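Local coordinates for 33 kDa chaperonin (Thermotoga maritima, PDB 1VQ0), which probably acts as a redox-regulated molecular chaperone that protects thermally unfolding and oxidatively damaged proteins from irreversible aggregation, at residues 92-97 and 240-245. Numbering follows the deposited sequence.
Sequences EFTVRG and KYKCDC. With ZN (zinc ion), chain C.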
# COMPACT_ATOMS: atom_id res chain seq x y z
N GLU A 92 0.91 -10.27 -20.75
CA GLU A 92 0.87 -11.35 -21.75
C GLU A 92 -0.33 -12.29 -21.54
O GLU A 92 -0.34 -13.42 -22.05
CB GLU A 92 2.16 -12.20 -21.75
CG GLU A 92 3.47 -11.46 -21.55
CD GLU A 92 3.82 -11.31 -20.07
OE1 GLU A 92 3.94 -12.36 -19.37
OE2 GLU A 92 3.95 -10.14 -19.60
N PHE A 93 -1.31 -11.83 -20.77
CA PHE A 93 -2.58 -12.52 -20.58
C PHE A 93 -2.41 -13.88 -19.89
O PHE A 93 -3.20 -14.82 -20.11
CB PHE A 93 -3.30 -12.65 -21.93
CG PHE A 93 -3.72 -11.33 -22.52
CD1 PHE A 93 -4.84 -10.68 -22.04
CD2 PHE A 93 -2.98 -10.74 -23.54
CE1 PHE A 93 -5.23 -9.47 -22.57
CE2 PHE A 93 -3.37 -9.51 -24.10
CZ PHE A 93 -4.50 -8.88 -23.61
N THR A 94 -1.37 -14.01 -19.04
CA THR A 94 -1.24 -15.20 -18.23
C THR A 94 -1.57 -14.94 -16.76
O THR A 94 -1.61 -13.81 -16.31
CB THR A 94 0.17 -15.87 -18.36
OG1 THR A 94 1.15 -15.08 -17.68
CG2 THR A 94 0.62 -15.96 -19.82
N VAL A 95 -1.81 -16.02 -16.03
CA VAL A 95 -2.07 -15.93 -14.61
C VAL A 95 -1.34 -17.04 -13.82
O VAL A 95 -0.96 -18.05 -14.36
CB VAL A 95 -3.57 -15.98 -14.22
CG1 VAL A 95 -4.31 -14.84 -14.82
CG2 VAL A 95 -4.23 -17.29 -14.64
N ARG A 96 -1.19 -16.79 -12.54
CA ARG A 96 -0.79 -17.81 -11.62
C ARG A 96 -1.23 -17.36 -10.23
O ARG A 96 -1.56 -16.21 -10.04
CB ARG A 96 0.72 -18.06 -11.68
CG ARG A 96 1.59 -16.80 -11.42
CD ARG A 96 3.08 -17.12 -11.37
NE ARG A 96 3.85 -15.95 -11.02
CZ ARG A 96 5.16 -15.90 -10.87
NH1 ARG A 96 5.90 -17.01 -10.98
NH2 ARG A 96 5.73 -14.73 -10.55
N GLY A 97 -1.19 -18.26 -9.29
CA GLY A 97 -1.84 -18.04 -8.00
C GLY A 97 -1.70 -19.18 -7.02
O GLY A 97 -1.27 -20.26 -7.39
N LYS A 240 -3.85 -17.95 -20.02
CA LYS A 240 -3.18 -19.23 -19.74
C LYS A 240 -2.59 -19.20 -18.36
O LYS A 240 -2.08 -18.17 -17.94
CB LYS A 240 -2.01 -19.54 -20.71
CG LYS A 240 -2.16 -19.18 -22.21
CD LYS A 240 -2.43 -20.34 -23.11
CE LYS A 240 -1.19 -20.84 -23.89
NZ LYS A 240 -1.04 -20.35 -25.33
N TYR A 241 -2.66 -20.35 -17.66
CA TYR A 241 -1.92 -20.50 -16.43
C TYR A 241 -0.44 -20.54 -16.83
O TYR A 241 -0.04 -21.33 -17.70
CB TYR A 241 -2.33 -21.77 -15.65
CG TYR A 241 -2.00 -21.71 -14.19
CD1 TYR A 241 -0.75 -22.03 -13.74
CD2 TYR A 241 -2.93 -21.22 -13.29
CE1 TYR A 241 -0.44 -21.92 -12.40
CE2 TYR A 241 -2.63 -21.08 -11.96
CZ TYR A 241 -1.38 -21.44 -11.52
OH TYR A 241 -1.08 -21.32 -10.18
N LYS A 242 0.39 -19.71 -16.21
CA LYS A 242 1.81 -19.78 -16.48
C LYS A 242 2.66 -19.28 -15.32
O LYS A 242 2.33 -18.29 -14.71
CB LYS A 242 2.16 -19.00 -17.75
CG LYS A 242 3.37 -19.58 -18.47
CD LYS A 242 3.87 -18.65 -19.57
CE LYS A 242 5.34 -18.94 -19.89
NZ LYS A 242 5.58 -18.77 -21.34
N CYS A 243 3.76 -19.99 -15.07
CA CYS A 243 4.77 -19.65 -14.10
C CYS A 243 6.15 -19.52 -14.81
O CYS A 243 6.30 -20.01 -15.89
CB CYS A 243 4.83 -20.73 -13.03
SG CYS A 243 5.72 -20.24 -11.58
N ASP A 244 7.10 -18.82 -14.20
CA ASP A 244 8.42 -18.58 -14.73
C ASP A 244 9.46 -19.33 -13.90
O ASP A 244 10.65 -19.14 -14.07
CB ASP A 244 8.77 -17.06 -14.77
CG ASP A 244 8.91 -16.45 -13.37
OD1 ASP A 244 8.56 -17.12 -12.41
OD2 ASP A 244 9.37 -15.32 -13.11
N CYS A 245 9.05 -20.18 -12.97
CA CYS A 245 10.05 -20.98 -12.28
C CYS A 245 10.71 -21.97 -13.25
O CYS A 245 10.18 -22.32 -14.30
CB CYS A 245 9.44 -21.72 -11.11
SG CYS A 245 8.35 -23.09 -11.57
ZN ZN C . 6.35 -22.26 -10.62
O HOH W 1 1.23 -15.64 -14.96
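Arg96 and Tyr241 meet where two parallel strands part, a worked example of how central strands of a sheet can be tied to a metal site. Three backbone bonds run from Phe93 to Lys242, the last from Lys242 N to Val95 O at 2.8 Å. The Tyr241 ring, its CG anti to the backbone N (chi1 -157°), lies along strand 94-99 with Arg96 CA over one face, a CH-pi contact 4.0 Å from the centroid. It also rests on Ala38 and His42 of helix 32-42. Its OH accepts from Gly97 N at 3.2 Å and bonds to Trp277 O. Losing ring and hydroxyl to an alanine would probably leave Gly97 N and Trp277 O without this partner and open a gap against the helix. Arg96, extended from CG to NE, carries its guanidinium past Lys242 O to the zinc loop. NH1 makes a weak in-plane bond to Cys243 SG (3.3 Å) and, obliquely, a salt bridge to Asp244 OD1 (3.0 Å), also weak as a hydrogen bond, the two planes 88° apart. Arg71 takes the other carboxylate oxygen. Cys243 and Cys245 bind zinc with Cys275 and Cys278, the predicted redox switch. The arginine's charge probably stabilises the Cys243 thiolate, linking the sheet electrostatically to the reduced, zinc-bound state.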